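Long-range contact in 3',5'-cyclic-nucleotide phosphodiesterase 1 (Saccharomyces cerevisiae, PDB 4OJV), which is a zinc-binding class-II cyclic-nucleotide phosphodiesterase, built on the two-sheet fold of the metallo-hydrolase clan: residues T7-A11 / Q21-L25. Numbering follows the deposited sequence.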
loop_
_atom_site.group_PDB
_atom_site.type_symbol
_atom_site.label_atom_id
_atom_site.label_comp_id
_atom_site.label_asym_id
_atom_site.label_seq_id
_atom_site.Cartn_x
_atom_site.Cartn_y
_atom_site.Cartn_z
ATOM N N THR A 7 -0.844 17.034 8.501
ATOM C CA THR A 7 -0.397 16.651 7.169
ATOM C C THR A 7 -1.243 15.463 6.713
ATOM O O THR A 7 -1.252 14.420 7.362
ATOM C CB THR A 7 1.088 16.245 7.148
ATOM O OG1 THR A 7 1.881 17.213 7.847
ATOM C CG2 THR A 7 1.578 16.140 5.712
ATOM N N ILE A 8 -1.942 15.627 5.600
ATOM C CA ILE A 8 -2.759 14.553 5.047
ATOM C C ILE A 8 -1.880 13.673 4.168
ATOM O O ILE A 8 -1.565 14.041 3.039
ATOM C CB ILE A 8 -3.950 15.097 4.232
ATOM C CG1 ILE A 8 -4.710 16.169 5.023
ATOM C CG2 ILE A 8 -4.854 13.946 3.800
ATOM C CD1 ILE A 8 -5.428 15.678 6.251
ATOM N N LEU A 9 -1.435 12.535 4.698
ATOM C CA LEU A 9 -0.659 11.601 3.883
ATOM C C LEU A 9 -1.557 10.744 3.019
ATOM O O LEU A 9 -1.218 10.439 1.873
ATOM C CB LEU A 9 0.265 10.724 4.728
ATOM C CG LEU A 9 1.376 11.448 5.477
ATOM C CD1 LEU A 9 2.318 10.446 6.114
ATOM C CD2 LEU A 9 2.160 12.408 4.586
ATOM N N GLY A 10 -2.700 10.346 3.567
ATOM C CA GLY A 10 -3.629 9.514 2.825
ATOM C C GLY A 10 -5.041 9.731 3.306
ATOM O O GLY A 10 -5.303 9.782 4.516
ATOM N N ALA A 11 -5.956 9.889 2.354
ATOM C CA ALA A 11 -7.368 10.074 2.662
ATOM C C ALA A 11 -8.254 9.221 1.755
ATOM O O ALA A 11 -9.448 9.452 1.661
ATOM C CB ALA A 11 -7.751 11.547 2.560
ATOM N N GLN A 21 -5.641 5.675 4.626
ATOM C CA GLN A 21 -5.743 6.641 5.709
ATOM C C GLN A 21 -4.506 6.795 6.583
ATOM O O GLN A 21 -4.048 5.846 7.225
ATOM C CB GLN A 21 -6.936 6.301 6.593
ATOM C CG GLN A 21 -7.135 7.304 7.716
ATOM C CD GLN A 21 -8.572 7.419 8.161
ATOM O OE1 GLN A 21 -9.452 7.739 7.363
ATOM N NE2 GLN A 21 -8.816 7.197 9.446
ATOM N N CYS A 22 -3.982 8.024 6.642
ATOM C CA CYS A 22 -2.922 8.382 7.586
ATOM C C CYS A 22 -2.806 9.899 7.665
ATOM O O CYS A 22 -2.696 10.572 6.624
ATOM C CB CYS A 22 -1.574 7.805 7.157
ATOM S SG CYS A 22 -0.224 8.244 8.291
ATOM N N PHE A 23 -2.817 10.430 8.889
ATOM C CA PHE A 23 -2.674 11.870 9.121
ATOM C C PHE A 23 -1.521 12.091 10.081
ATOM O O PHE A 23 -1.418 11.397 11.090
ATOM C CB PHE A 23 -3.973 12.439 9.709
ATOM C CG PHE A 23 -5.209 11.964 8.998
ATOM C CD1 PHE A 23 -5.451 12.295 7.668
ATOM C CD2 PHE A 23 -6.124 11.155 9.653
ATOM C CE1 PHE A 23 -6.587 11.830 7.018
ATOM C CE2 PHE A 23 -7.259 10.691 9.009
ATOM C CZ PHE A 23 -7.494 11.031 7.690
ATOM N N ILE A 24 -0.630 13.028 9.772
ATOM C CA ILE A 24 0.458 13.400 10.672
ATOM C C ILE A 24 0.053 14.655 11.442
ATOM O O ILE A 24 -0.495 15.594 10.859
ATOM C CB ILE A 24 1.763 13.657 9.883
ATOM C CG1 ILE A 24 2.192 12.416 9.094
ATOM C CG2 ILE A 24 2.873 14.178 10.792
ATOM C CD1 ILE A 24 2.441 11.193 9.936
ATOM N N LEU A 25 0.341 14.672 12.740
ATOM C CA LEU A 25 0.027 15.817 13.596
ATOM C C LEU A 25 1.274 16.361 14.259
ATOM O O LEU A 25 2.134 15.589 14.706
ATOM C CB LEU A 25 -0.927 15.406 14.714
ATOM C CG LEU A 25 -2.195 14.625 14.378
ATOM C CD1 LEU A 25 -2.975 14.301 15.642
ATOM C CD2 LEU A 25 -3.061 15.396 13.400
HETATM O O HOH W 1 1.779 17.712 10.552
#
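A classic beta bulge interrupts the antiparallel pairing of strands 4-8 and 22-27: Leu9 and Gly10 together face Cys22, and the register slips by one residue after the Ile8-Phe23 pair. Thr7 and Ile24 form the regular, hydrogen-bonded pair before it, with Thr7 N to Ile24 O at 2.8 Å and Ile24 N to Thr7 O at 2.9 Å. At the bulge, Cys22 O takes two donors, a bond from Gly10 N at 3.1 Å and a weak, bent one from Leu9 N (132° at the hydrogen). Cys22 N returns a nearly straight bond to Gly10 O, although it stands tilted from that carbonyl's plane. The helix-like backbone of Leu9 (phi/psi -81°/-38°) marks the corner.

Leu9, at the bulge, directs its side chain toward the partner strand, where CD1 packs 3.6 Å from Ile24 CG1 and also touches Cys22 SG. With CG1 anti to its carbonyl carbon, Ile24 extends that branch to Leu9 CG and CD1. On the face carrying Thr7, Cys22 and Ile24, Thr7 CB and Ile24 CB lie side by side at 3.8 Å. A water joins Thr7 OG1 to Ile24 O, the latter bond weak. On the face of Ile8 and Phe23, Ile8 CD1 lies 3.7 Å from Phe23 CD1, and Gly10 O approaches Phe23 CE1 at 3.5 Å, both oblique to the ring.

Gln21, its side chain about 6 Å from a bound zinc ion, bonds through NE2 to Asp39 and to the Cys242 backbone. Helix 44-53 packs on Thr7 and Leu9, strand 238-242 of the second sheet meets Phe23, and the paired strands lie between strands 365-368 and 35-38.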